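Local atomic coordinates of aclacinomycin oxidoreductase (AknOx) (Streptomyces galilaeus, PDB entry 2IPI), a protein that oxidises the terminal sugar of aclacinomycin antibiotics in the last two steps of their biosynthesis, passing electrons through a bicovalently bound FAD to molecular oxygen. Residues Gly50-Arg55 with Cys90-Val95; Ala83-Gly88 with Phe94-Ala99; Ala135-Trp140 with Pro343-Thr348; Gln108-Phe113 with Leu129-Arg134. All coordinates share one frame; numbering follows the deposited sequence.

Overall arrangement
From the N terminus, interaction 1 comes first: it brings 50-55 against 90-95 and closes a loop holding strand 58-61, helix 65-78 and strand 82-85. Interaction 2 ends on the same stretch of chain, sharing F94 and V95, and closes a much shorter loop from 83-88; both contacts touch FAD, and their centres are 6 Å apart. Interaction 4 follows in series and folds the start of helix 129-140 back on edge strand 112-115. Interaction 3 opens on the same helix and spans about 200 residues to helix 344-348, beside the seven-stranded sheet. Interactions 1, 2 and 4 lie within the FAD-binding region, and interaction 3 joins it to that sheet.

Interaction 1 of 4, residues Gly50-Arg55 with Cys90-Val95; sequences GRFRGR and CFEGFV. With FAD (flavin-adenine dinucleotide), chain F.
In the PCMH-type FAD-binding region, the type I turn from C90 to G93 presents its outer backbone to the ring of F52. The carbonyl oxygen E92 O stands over the centre of one face of that ring, 3.3 Å above its plane, while CB of R51 covers the opposite face. F52 CG lies beside the backbone N (chi1 -38°), which lays the ring against the turn, with CD1 3.6 Å from G93 CA. G93 has a positive phi and no side chain to hold the ring off. The bent side chain of E92 brings OE2 to 3.7 Å from F52 CZ; its OE1 makes a salt bridge to K362 NZ and accepts a hydrogen bond from V472 N. F52 CZ lies over the centre of one face of the R51 guanidinium, whose NH1 donates a hydrogen bond to T361 O.

The other side of the turn meets the cofactor. C90 N donates to the phosphate oxygen FAD O1A (3.3 Å, 154° at the hydrogen). F91 CE1 lies 3.8 Å from FAD C1', and the same ring touches the bound anthracycline ligand. This loop, directly after the flavin-linked H89, belongs to the flavin and anthracycline pocket of a PCMH-type oxidase with a bicovalent FAD.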
# COMPACT_ATOMS: atom_id res chain seq x y z
N GLY A 50 -14.06 2.43 -10.07
CA GLY A 50 -15.37 2.64 -10.64
C GLY A 50 -16.23 1.40 -10.76
O GLY A 50 -17.46 1.53 -10.93
N ARG A 51 -15.61 0.24 -10.68
CA ARG A 51 -16.21 -1.07 -10.72
C ARG A 51 -17.20 -1.29 -9.57
O ARG A 51 -18.19 -2.00 -9.75
CB ARG A 51 -15.18 -2.20 -10.64
CG ARG A 51 -14.44 -2.45 -11.94
CD ARG A 51 -13.36 -3.49 -11.83
NE ARG A 51 -13.84 -4.85 -11.53
CZ ARG A 51 -13.14 -5.68 -10.76
NH1 ARG A 51 -11.97 -5.32 -10.24
NH2 ARG A 51 -13.57 -6.91 -10.48
N PHE A 52 -16.94 -0.71 -8.40
CA PHE A 52 -17.80 -0.99 -7.25
C PHE A 52 -18.40 0.29 -6.67
O PHE A 52 -17.68 1.23 -6.31
CB PHE A 52 -17.05 -1.73 -6.15
CG PHE A 52 -16.05 -2.79 -6.56
CD1 PHE A 52 -14.75 -2.42 -6.83
CD2 PHE A 52 -16.39 -4.13 -6.68
CE1 PHE A 52 -13.81 -3.37 -7.20
CE2 PHE A 52 -15.46 -5.08 -7.06
CZ PHE A 52 -14.16 -4.70 -7.33
N ARG A 53 -19.73 0.30 -6.58
CA ARG A 53 -20.46 1.47 -6.08
C ARG A 53 -21.48 1.06 -5.02
O ARG A 53 -22.29 0.17 -5.23
CB ARG A 53 -21.09 2.21 -7.27
CG ARG A 53 -19.98 2.79 -8.17
CD ARG A 53 -19.55 4.15 -7.68
NE ARG A 53 -18.57 4.85 -8.48
CZ ARG A 53 -17.31 5.14 -8.23
NH1 ARG A 53 -16.72 4.79 -7.09
NH2 ARG A 53 -16.57 5.81 -9.12
N GLY A 54 -21.40 1.71 -3.86
CA GLY A 54 -22.09 1.35 -2.63
C GLY A 54 -23.58 1.52 -2.70
O GLY A 54 -24.08 2.26 -3.55
N ARG A 55 -24.38 0.88 -1.89
CA ARG A 55 -25.79 1.24 -1.80
C ARG A 55 -26.30 1.10 -0.37
O ARG A 55 -27.26 0.38 -0.13
CB ARG A 55 -26.62 0.37 -2.74
N CYS A 90 -9.25 1.66 -1.75
CA CYS A 90 -9.40 0.21 -1.74
C CYS A 90 -9.48 -0.44 -3.12
O CYS A 90 -10.49 -0.27 -3.82
CB CYS A 90 -10.68 -0.17 -0.97
SG CYS A 90 -10.54 -1.84 -0.27
N PHE A 91 -8.45 -1.16 -3.54
CA PHE A 91 -8.46 -1.70 -4.92
C PHE A 91 -9.63 -2.64 -5.19
O PHE A 91 -10.07 -2.80 -6.32
CB PHE A 91 -7.16 -2.46 -5.21
CG PHE A 91 -5.96 -1.55 -5.42
CD1 PHE A 91 -4.76 -1.80 -4.78
CD2 PHE A 91 -6.08 -0.47 -6.29
CE1 PHE A 91 -3.67 -0.96 -4.98
CE2 PHE A 91 -5.01 0.38 -6.48
CZ PHE A 91 -3.81 0.12 -5.83
N GLU A 92 -10.15 -3.29 -4.14
CA GLU A 92 -11.23 -4.26 -4.33
C GLU A 92 -12.59 -3.71 -3.93
O GLU A 92 -13.62 -4.37 -3.92
CB GLU A 92 -10.90 -5.54 -3.54
CG GLU A 92 -9.87 -6.41 -4.24
CD GLU A 92 -10.53 -7.28 -5.32
OE1 GLU A 92 -9.99 -8.36 -5.60
OE2 GLU A 92 -11.56 -6.84 -5.87
N GLY A 93 -12.62 -2.40 -3.61
CA GLY A 93 -13.88 -1.73 -3.36
C GLY A 93 -14.78 -2.39 -2.34
O GLY A 93 -16.00 -2.32 -2.46
N PHE A 94 -14.18 -3.03 -1.36
CA PHE A 94 -14.80 -3.68 -0.22
C PHE A 94 -15.85 -2.81 0.47
O PHE A 94 -16.90 -3.32 0.87
CB PHE A 94 -13.73 -4.05 0.79
CG PHE A 94 -12.79 -5.17 0.42
CD1 PHE A 94 -11.55 -5.27 1.02
CD2 PHE A 94 -13.14 -6.14 -0.50
CE1 PHE A 94 -10.69 -6.31 0.72
CE2 PHE A 94 -12.29 -7.18 -0.82
CZ PHE A 94 -11.06 -7.27 -0.21
N VAL A 95 -15.57 -1.52 0.64
CA VAL A 95 -16.46 -0.59 1.34
C VAL A 95 -17.78 -0.44 0.60
O VAL A 95 -18.84 -0.22 1.21
CB VAL A 95 -15.76 0.77 1.53
CG1 VAL A 95 -16.72 1.85 2.01
CG2 VAL A 95 -14.59 0.60 2.48
PA FAD F . -10.19 3.16 1.92
O1A FAD F . -10.95 2.55 0.90
O2A FAD F . -10.96 4.20 2.61
O5B FAD F . -9.66 2.10 2.96
C5B FAD F . -9.04 0.94 2.57
C4B FAD F . -9.22 -0.13 3.64
O4B FAD F . -8.96 0.43 4.90
C3B FAD F . -10.68 -0.61 3.72
O3B FAD F . -10.75 -1.90 4.22
C2B FAD F . -11.29 0.33 4.75
O2B FAD F . -12.44 -0.15 5.39
C1B FAD F . -10.10 0.50 5.67
N9A FAD F . -10.17 1.72 6.50
C8A FAD F . -10.36 2.98 6.07
N7A FAD F . -10.34 3.82 7.10
C5A FAD F . -10.17 3.09 8.20
C6A FAD F . -10.08 3.42 9.55
N6A FAD F . -10.10 4.66 9.87
N1A FAD F . -9.89 2.47 10.44
C2A FAD F . -9.77 1.23 10.03
N3A FAD F . -9.84 0.88 8.76
C4A FAD F . -10.05 1.78 7.85
N1 FAD F . 0.07 1.57 -1.05
C2 FAD F . 1.39 1.52 -0.65
O2 FAD F . 1.77 0.86 0.21
N3 FAD F . 2.28 2.30 -1.33
C4 FAD F . 1.91 3.13 -2.37
O4 FAD F . 2.72 3.86 -2.86
C4X FAD F . 0.57 3.19 -2.75
N5 FAD F . 0.14 3.96 -3.79
C5X FAD F . -1.17 4.06 -4.11
C6 FAD F . -1.59 4.94 -5.12
C7 FAD F . -2.91 4.98 -5.47
C7M FAD F . -3.30 6.02 -6.47
C8 FAD F . -3.86 4.24 -4.76
C8M FAD F . -5.33 4.55 -4.95
C9 FAD F . -3.41 3.41 -3.76
C9A FAD F . -2.09 3.27 -3.44
N10 FAD F . -1.67 2.40 -2.44
C10 FAD F . -0.36 2.40 -2.07
C1' FAD F . -2.44 1.18 -2.10
C2' FAD F . -3.48 1.33 -0.98
O2' FAD F . -4.82 1.37 -1.34
C3' FAD F . -3.21 2.48 -0.04
O3' FAD F . -1.94 2.41 0.52
C4' FAD F . -4.43 2.47 0.93
O4' FAD F . -5.09 1.27 1.04
C5' FAD F . -5.54 3.48 0.76
O5' FAD F . -6.39 3.47 1.85
P FAD F . -7.60 4.45 1.80
O1P FAD F . -7.86 4.99 3.08
O2P FAD F . -7.33 5.41 0.83
O3P FAD F . -8.85 3.65 1.23

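Interaction 2 of 4, residues Ala83-Gly88 with Phe94-Ala99; sequences AVRSGG and FVDDPA. With FAD (flavin-adenine dinucleotide), chain F.
FAD O2A, a pyrophosphate oxygen, is gripped by three successive backbone amides: S86 N and G88 N each donate to it at 2.9 Å, and G87 N adds a weak bond. G87 N also reaches FAD O1P (3.0 Å), so one short loop holds both phosphates. Next to it, S86 OG donates to the adenine nitrogen FAD N7A over 2.7 Å. Near the end of strand 82-85, V84 O accepts from the ribose hydroxyl FAD O2B at 2.8 Å.

The two methyls of V95 divide the work: CG2 packs on V84 O and the ribose, while CG1 touches A83 CB and sits over one face of the R85 guanidinium, 3.7 Å above its plane and off toward the rim. The R85 chain leaves with CG anti to the backbone N (chi1 159°) and bends at chi3, which turns its head back across V95 to D96. There R85 NH2 donates a hydrogen bond, part of a salt bridge, to D96 OD2 at 2.9 Å. The bond is somewhat bent (145°). The oxygen lies close to the guanidinium plane, whereas the donor stands about 40° out of the carboxylate plane. R85 NH1 has a weak bond to L43 O, so both terminal nitrogens of the buried arginine have an acceptor, one of them weakly held, and its charge would probably favour an ionised D96.

The arrangement, a strand running into a glycine-rich loop whose amides cradle the pyrophosphate, is characteristic of the PCMH-type FAD-binding fold.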
# COMPACT_ATOMS: atom_id res chain seq x y z
N ALA A 83 -19.11 -0.15 7.30
CA ALA A 83 -17.84 -0.06 6.57
C ALA A 83 -17.24 1.35 6.77
O ALA A 83 -18.05 2.26 6.84
CB ALA A 83 -17.99 -0.35 5.10
N VAL A 84 -15.91 1.43 6.86
CA VAL A 84 -15.28 2.74 6.99
C VAL A 84 -14.55 3.14 5.71
O VAL A 84 -13.79 2.34 5.16
CB VAL A 84 -14.24 2.81 8.11
CG1 VAL A 84 -13.95 4.27 8.46
CG2 VAL A 84 -14.70 1.99 9.30
N ARG A 85 -14.79 4.39 5.33
CA ARG A 85 -14.05 5.00 4.23
C ARG A 85 -13.22 6.15 4.80
O ARG A 85 -13.77 7.01 5.48
CB ARG A 85 -15.03 5.48 3.16
CG ARG A 85 -14.47 6.55 2.23
CD ARG A 85 -15.22 6.65 0.91
NE ARG A 85 -15.14 5.43 0.15
CZ ARG A 85 -16.07 4.76 -0.50
NH1 ARG A 85 -17.33 5.14 -0.56
NH2 ARG A 85 -15.71 3.64 -1.13
N SER A 86 -11.93 6.19 4.51
CA SER A 86 -11.10 7.35 4.82
C SER A 86 -10.69 8.00 3.49
O SER A 86 -11.15 9.11 3.17
CB SER A 86 -9.87 6.94 5.63
OG SER A 86 -10.23 6.55 6.96
N GLY A 87 -9.86 7.25 2.78
CA GLY A 87 -9.29 7.63 1.50
C GLY A 87 -9.97 7.11 0.26
O GLY A 87 -9.78 7.69 -0.82
N GLY A 88 -10.72 6.01 0.34
CA GLY A 88 -11.39 5.47 -0.83
C GLY A 88 -10.47 4.83 -1.85
O GLY A 88 -10.88 4.69 -3.02
N PHE A 94 -14.18 -3.03 -1.36
CA PHE A 94 -14.80 -3.68 -0.22
C PHE A 94 -15.85 -2.81 0.47
O PHE A 94 -16.90 -3.32 0.87
CB PHE A 94 -13.73 -4.05 0.79
CG PHE A 94 -12.79 -5.17 0.42
CD1 PHE A 94 -11.55 -5.27 1.02
CD2 PHE A 94 -13.14 -6.14 -0.50
CE1 PHE A 94 -10.69 -6.31 0.72
CE2 PHE A 94 -12.29 -7.18 -0.82
CZ PHE A 94 -11.06 -7.27 -0.21
N VAL A 95 -15.57 -1.52 0.64
CA VAL A 95 -16.46 -0.59 1.34
C VAL A 95 -17.78 -0.44 0.60
O VAL A 95 -18.84 -0.22 1.21
CB VAL A 95 -15.76 0.77 1.53
CG1 VAL A 95 -16.72 1.85 2.01
CG2 VAL A 95 -14.59 0.60 2.48
N ASP A 96 -17.75 -0.55 -0.71
CA ASP A 96 -18.88 -0.42 -1.61
C ASP A 96 -19.58 -1.76 -1.91
O ASP A 96 -20.35 -1.78 -2.88
CB ASP A 96 -18.41 0.16 -2.96
CG ASP A 96 -17.88 1.58 -2.87
OD1 ASP A 96 -18.71 2.46 -2.52
OD2 ASP A 96 -16.68 1.82 -3.13
N ASP A 97 -19.34 -2.79 -1.14
CA ASP A 97 -20.01 -4.09 -1.29
C ASP A 97 -21.50 -3.94 -1.04
O ASP A 97 -21.93 -3.19 -0.17
CB ASP A 97 -19.39 -5.13 -0.36
CG ASP A 97 -19.95 -6.53 -0.55
OD1 ASP A 97 -21.09 -6.83 -0.13
OD2 ASP A 97 -19.26 -7.39 -1.14
N PRO A 98 -22.38 -4.60 -1.80
CA PRO A 98 -23.82 -4.37 -1.64
C PRO A 98 -24.40 -4.79 -0.29
O PRO A 98 -25.54 -4.42 0.01
CB PRO A 98 -24.46 -5.25 -2.72
CG PRO A 98 -23.36 -5.54 -3.69
CD PRO A 98 -22.10 -5.59 -2.85
N ALA A 99 -23.67 -5.56 0.50
CA ALA A 99 -24.15 -5.97 1.81
C ALA A 99 -23.94 -4.88 2.86
O ALA A 99 -24.49 -4.95 3.97
CB ALA A 99 -23.42 -7.26 2.20
PA FAD F . -10.19 3.16 1.92
O1A FAD F . -10.95 2.55 0.90
O2A FAD F . -10.96 4.20 2.61
O5B FAD F . -9.66 2.10 2.96
C5B FAD F . -9.04 0.94 2.57
C4B FAD F . -9.22 -0.13 3.64
O4B FAD F . -8.96 0.43 4.90
C3B FAD F . -10.68 -0.61 3.72
O3B FAD F . -10.75 -1.90 4.22
C2B FAD F . -11.29 0.33 4.75
O2B FAD F . -12.44 -0.15 5.39
C1B FAD F . -10.10 0.50 5.67
N9A FAD F . -10.17 1.72 6.50
C8A FAD F . -10.36 2.98 6.07
N7A FAD F . -10.34 3.82 7.10
C5A FAD F . -10.17 3.09 8.20
C6A FAD F . -10.08 3.42 9.55
N6A FAD F . -10.10 4.66 9.87
N1A FAD F . -9.89 2.47 10.44
C2A FAD F . -9.77 1.23 10.03
N3A FAD F . -9.84 0.88 8.76
C4A FAD F . -10.05 1.78 7.85
N1 FAD F . 0.07 1.57 -1.05
C2 FAD F . 1.39 1.52 -0.65
O2 FAD F . 1.77 0.86 0.21
N3 FAD F . 2.28 2.30 -1.33
C4 FAD F . 1.91 3.13 -2.37
O4 FAD F . 2.72 3.86 -2.86
C4X FAD F . 0.57 3.19 -2.75
N5 FAD F . 0.14 3.96 -3.79
C5X FAD F . -1.17 4.06 -4.11
C6 FAD F . -1.59 4.94 -5.12
C7 FAD F . -2.91 4.98 -5.47
C7M FAD F . -3.30 6.02 -6.47
C8 FAD F . -3.86 4.24 -4.76
C8M FAD F . -5.33 4.55 -4.95
C9 FAD F . -3.41 3.41 -3.76
C9A FAD F . -2.09 3.27 -3.44
N10 FAD F . -1.67 2.40 -2.44
C10 FAD F . -0.36 2.40 -2.07
C1' FAD F . -2.44 1.18 -2.10
C2' FAD F . -3.48 1.33 -0.98
O2' FAD F . -4.82 1.37 -1.34
C3' FAD F . -3.21 2.48 -0.04
O3' FAD F . -1.94 2.41 0.52
C4' FAD F . -4.43 2.47 0.93
O4' FAD F . -5.09 1.27 1.04
C5' FAD F . -5.54 3.48 0.76
O5' FAD F . -6.39 3.47 1.85
P FAD F . -7.60 4.45 1.80
O1P FAD F . -7.86 4.99 3.08
O2P FAD F . -7.33 5.41 0.83
O3P FAD F . -8.85 3.65 1.23

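Interaction 3 of 4, residues Ala135-Trp140 with Pro343-Thr348; sequences ALYLDW and PWLRAT
Y137 and W344 meet through their rings, with Y137 CD1 3.6 Å from W344 CZ3. Atom CE3 of the tryptophan stands over one face of the tyrosine, 3.7 Å above its plane and displaced toward the rim. The ring centroids are 5.1 Å apart and the planes inclined at 52°, an oblique pairing. The two side chains slide past each other in opposite directions, and the overlap sets W344 CE3 and CZ3 against Y137 CG, CD1 and CE1. On the CD2-CE2 side of the ring, Y137 CE2 comes within 3.9 Å of L345 CB. L138 CD2 and L345 CD2 add a looser methyl contact at 4.5 Å.

These side chains are carried by two helical segments that run almost antiparallel, at 171°, with axes 11.4 Å apart. Such a spacing is bridged by large groups. Y137 does so with CG anti to the backbone N (chi1 178°), which sends its ring toward the short helix, and W344 starts with the same torsion.

Farther out, W344 packs on T143, P245 and T248 of strand 248-256, and Y137 also rests on A244. L345 CD1 lies 4.0 Å from R134 CA, one turn earlier on the helix of Y137. P343 sits at the N-cap position just before the helix, and its carbonyl accepts from A347 N.

No hydrogen bond or salt bridge joins the two segments: helix 129-140 of the FAD-binding region and the short helix beside the seven-stranded sheet meet by apolar van der Waals contact alone, which sets no strict direction.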
# COMPACT_ATOMS: atom_id res chain seq x y z
N ALA A 135 2.11 19.09 5.80
CA ALA A 135 2.12 19.59 7.17
C ALA A 135 3.39 19.20 7.93
O ALA A 135 4.02 20.04 8.58
CB ALA A 135 0.87 19.12 7.89
N LEU A 136 3.80 17.93 7.88
CA LEU A 136 4.95 17.49 8.67
C LEU A 136 6.22 18.22 8.25
O LEU A 136 7.12 18.55 9.01
CB LEU A 136 5.13 15.99 8.49
CG LEU A 136 4.85 15.05 9.66
CD1 LEU A 136 3.94 15.68 10.70
CD2 LEU A 136 4.27 13.73 9.15
N TYR A 137 6.30 18.44 6.93
CA TYR A 137 7.56 18.97 6.39
C TYR A 137 7.74 20.44 6.73
O TYR A 137 8.80 20.82 7.25
CB TYR A 137 7.55 18.75 4.88
CG TYR A 137 8.74 19.27 4.13
CD1 TYR A 137 10.00 18.72 4.30
CD2 TYR A 137 8.57 20.34 3.25
CE1 TYR A 137 11.08 19.22 3.60
CE2 TYR A 137 9.65 20.84 2.54
CZ TYR A 137 10.89 20.27 2.73
OH TYR A 137 11.97 20.77 2.03
N LEU A 138 6.75 21.25 6.45
CA LEU A 138 6.83 22.70 6.56
C LEU A 138 7.01 23.12 8.00
O LEU A 138 7.75 24.06 8.29
CB LEU A 138 5.58 23.37 5.95
CG LEU A 138 5.37 23.11 4.44
CD1 LEU A 138 4.19 23.88 3.90
CD2 LEU A 138 6.65 23.45 3.68
N ASP A 139 6.36 22.44 8.96
CA ASP A 139 6.54 22.85 10.34
C ASP A 139 7.84 22.35 10.96
O ASP A 139 8.44 22.99 11.84
CB ASP A 139 5.37 22.45 11.23
CG ASP A 139 4.05 23.13 10.97
OD1 ASP A 139 3.99 24.15 10.26
OD2 ASP A 139 2.99 22.65 11.45
N TRP A 140 8.36 21.19 10.55
CA TRP A 140 9.48 20.56 11.24
C TRP A 140 10.55 20.02 10.31
O TRP A 140 11.61 19.59 10.78
CB TRP A 140 8.98 19.41 12.15
CG TRP A 140 7.92 19.82 13.11
CD1 TRP A 140 8.12 20.47 14.31
CD2 TRP A 140 6.50 19.64 12.99
NE1 TRP A 140 6.91 20.70 14.93
CE2 TRP A 140 5.91 20.20 14.15
CE3 TRP A 140 5.66 19.07 12.04
CZ2 TRP A 140 4.53 20.19 14.36
CZ3 TRP A 140 4.29 19.06 12.25
CH2 TRP A 140 3.73 19.63 13.41
N PRO A 343 12.68 20.28 -5.77
CA PRO A 343 12.52 20.30 -4.31
C PRO A 343 11.75 19.07 -3.85
O PRO A 343 10.79 18.64 -4.52
CB PRO A 343 11.75 21.58 -4.04
CG PRO A 343 11.91 22.41 -5.28
CD PRO A 343 12.03 21.43 -6.41
N TRP A 344 12.18 18.52 -2.72
CA TRP A 344 11.55 17.30 -2.22
C TRP A 344 10.03 17.40 -2.11
O TRP A 344 9.33 16.48 -2.55
CB TRP A 344 12.15 16.89 -0.86
CG TRP A 344 11.49 15.61 -0.40
CD1 TRP A 344 11.76 14.33 -0.79
CD2 TRP A 344 10.43 15.53 0.56
NE1 TRP A 344 10.94 13.46 -0.14
CE2 TRP A 344 10.10 14.16 0.70
CE3 TRP A 344 9.74 16.50 1.29
CZ2 TRP A 344 9.09 13.75 1.57
CZ3 TRP A 344 8.74 16.08 2.15
CH2 TRP A 344 8.44 14.72 2.27
N LEU A 345 9.46 18.46 -1.54
CA LEU A 345 8.00 18.47 -1.41
C LEU A 345 7.32 18.59 -2.77
O LEU A 345 6.35 17.90 -3.08
CB LEU A 345 7.50 19.59 -0.48
CG LEU A 345 5.97 19.50 -0.29
CD1 LEU A 345 5.64 18.29 0.58
CD2 LEU A 345 5.39 20.77 0.31
N ARG A 346 7.84 19.48 -3.61
CA ARG A 346 7.26 19.67 -4.94
C ARG A 346 7.22 18.36 -5.70
O ARG A 346 6.19 17.98 -6.26
CB ARG A 346 8.07 20.72 -5.70
CG ARG A 346 7.85 20.72 -7.20
CD ARG A 346 8.03 22.07 -7.85
NE ARG A 346 6.82 22.52 -8.55
CZ ARG A 346 6.75 23.47 -9.47
NH1 ARG A 346 7.81 24.16 -9.88
NH2 ARG A 346 5.57 23.77 -10.02
N ALA A 347 8.35 17.66 -5.71
CA ALA A 347 8.45 16.40 -6.44
C ALA A 347 7.46 15.37 -5.88
O ALA A 347 6.79 14.65 -6.61
CB ALA A 347 9.88 15.89 -6.39
N THR A 348 7.38 15.35 -4.55
CA THR A 348 6.54 14.53 -3.72
C THR A 348 5.04 14.75 -3.97
O THR A 348 4.27 13.78 -3.85
CB THR A 348 6.81 14.82 -2.22
OG1 THR A 348 8.20 14.58 -1.92
CG2 THR A 348 6.00 13.88 -1.34

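Interaction 4 of 4, residues Gln108-Phe113 with Leu129-Arg134; sequences QMRQVF and LGETYR
E131 and R110 bury the most surface here, followed by V112, where the first turns of helix 129-140 pack on the approach to strand 112-115, an edge strand of the five-stranded antiparallel sheet in the FAD-binding region. R110 NH1 and E131 OE2 form a long salt bridge at 3.4 Å, and its exact geometry is uncertain because the two side chains come too close in the model. The oxygen appears well out of the guanidinium plane. No N-H points at it, and the attraction is one of charges alone. R110 reaches over in an extended chain (chi2 178°), crossing the E131 side chain obliquely. Each partner has a second tether close by in sequence: R110 NE makes a weak bond to S107 O, and E131 OE1 a weak one to T128 N just before the helix. A carboxylate in the first helical turn would probably also be stabilised by the helix N terminus.

V112 provides the apolar part of the contact. Its CG2 meets the methyl CG2 of T132 at 4.3 Å, a loose fit between strand and helix. V112 also touches V123 on the next strand, and T132 touches A127 and, on helix 154-157, V154; the ion pair lies at the more exposed end of the contact.

T132 has its hydroxyl turned back toward the helix backbone (chi1 73°), which directs the methyl to V112. T132 OG1 donates to L129 O at 3.1 Å, 18° off the carbonyl plane, and L129 O accepts a second bond from Y133 N at 2.8 Å.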
# COMPACT_ATOMS: atom_id res chain seq x y z
N GLN A 108 -13.72 14.23 6.74
CA GLN A 108 -13.75 15.54 7.39
C GLN A 108 -12.74 15.61 8.54
O GLN A 108 -12.50 16.67 9.12
CB GLN A 108 -15.15 15.87 7.90
CG GLN A 108 -16.25 16.10 6.89
CD GLN A 108 -16.02 17.28 5.97
OE1 GLN A 108 -14.91 17.44 5.46
NE2 GLN A 108 -17.02 18.13 5.73
N MET A 109 -12.09 14.51 8.88
CA MET A 109 -11.16 14.44 10.00
C MET A 109 -9.71 14.28 9.56
O MET A 109 -9.29 13.13 9.46
CB MET A 109 -11.52 13.24 10.90
CG MET A 109 -12.91 13.30 11.49
SD MET A 109 -13.27 11.85 12.54
CE MET A 109 -12.08 12.16 13.86
N ARG A 110 -8.99 15.37 9.30
CA ARG A 110 -7.68 15.36 8.69
C ARG A 110 -6.69 16.30 9.41
O ARG A 110 -5.77 16.80 8.76
CB ARG A 110 -7.62 15.83 7.24
CG ARG A 110 -8.69 15.49 6.23
CD ARG A 110 -8.33 16.15 4.89
NE ARG A 110 -9.45 16.12 3.99
CZ ARG A 110 -9.62 15.84 2.73
NH1 ARG A 110 -8.63 15.49 1.92
NH2 ARG A 110 -10.87 15.93 2.30
N GLN A 111 -6.91 16.47 10.69
CA GLN A 111 -6.04 17.24 11.57
C GLN A 111 -4.68 16.57 11.73
O GLN A 111 -4.52 15.36 11.86
CB GLN A 111 -6.69 17.42 12.95
N VAL A 112 -3.64 17.39 11.68
CA VAL A 112 -2.28 16.91 11.89
C VAL A 112 -1.52 17.91 12.74
O VAL A 112 -1.52 19.10 12.43
CB VAL A 112 -1.49 16.73 10.58
CG1 VAL A 112 -0.28 15.85 10.86
CG2 VAL A 112 -2.34 16.15 9.45
N PHE A 113 -0.89 17.42 13.80
CA PHE A 113 -0.14 18.33 14.67
C PHE A 113 0.86 17.53 15.48
O PHE A 113 0.86 16.30 15.42
CB PHE A 113 -1.10 19.11 15.55
CG PHE A 113 -2.00 18.27 16.45
CD1 PHE A 113 -1.60 17.92 17.73
CD2 PHE A 113 -3.24 17.85 16.02
CE1 PHE A 113 -2.42 17.16 18.54
CE2 PHE A 113 -4.08 17.10 16.83
CZ PHE A 113 -3.68 16.75 18.11
N LEU A 129 -2.22 11.50 2.15
CA LEU A 129 -0.76 11.46 2.29
C LEU A 129 -0.18 12.82 1.90
O LEU A 129 0.67 13.36 2.61
CB LEU A 129 -0.16 10.35 1.44
CG LEU A 129 -0.50 8.91 1.83
CD1 LEU A 129 0.29 7.91 1.01
CD2 LEU A 129 -0.25 8.70 3.32
N GLY A 130 -0.66 13.38 0.80
CA GLY A 130 -0.19 14.68 0.34
C GLY A 130 -0.30 15.74 1.43
O GLY A 130 0.62 16.54 1.65
N GLU A 131 -1.43 15.74 2.14
CA GLU A 131 -1.59 16.72 3.22
C GLU A 131 -0.63 16.40 4.35
O GLU A 131 0.02 17.31 4.89
CB GLU A 131 -3.04 16.77 3.71
CG GLU A 131 -3.93 17.44 2.68
CD GLU A 131 -5.41 17.26 2.94
OE1 GLU A 131 -5.75 16.51 3.88
OE2 GLU A 131 -6.18 17.90 2.19
N THR A 132 -0.49 15.13 4.74
CA THR A 132 0.37 14.91 5.90
C THR A 132 1.82 15.28 5.57
O THR A 132 2.48 15.97 6.34
CB THR A 132 0.31 13.49 6.49
OG1 THR A 132 0.98 12.57 5.63
CG2 THR A 132 -1.15 13.09 6.61
N TYR A 133 2.25 14.86 4.38
CA TYR A 133 3.57 15.21 3.88
C TYR A 133 3.83 16.72 3.99
O TYR A 133 4.90 17.14 4.43
CB TYR A 133 3.73 14.76 2.43
CG TYR A 133 3.93 13.27 2.23
CD1 TYR A 133 3.34 12.58 1.17
CD2 TYR A 133 4.69 12.53 3.11
CE1 TYR A 133 3.53 11.22 1.01
CE2 TYR A 133 4.90 11.18 2.98
CZ TYR A 133 4.31 10.52 1.91
OH TYR A 133 4.51 9.16 1.78
N ARG A 134 2.84 17.50 3.57
CA ARG A 134 3.03 18.95 3.54
C ARG A 134 3.06 19.50 4.96
O ARG A 134 3.94 20.28 5.34
CB ARG A 134 1.97 19.60 2.66
CG ARG A 134 0.56 19.63 3.21
CD ARG A 134 -0.34 20.49 2.32
NE ARG A 134 -1.43 21.07 3.11
CZ ARG A 134 -1.20 21.95 4.07
NH1 ARG A 134 0.04 22.34 4.35
NH2 ARG A 134 -2.21 22.45 4.77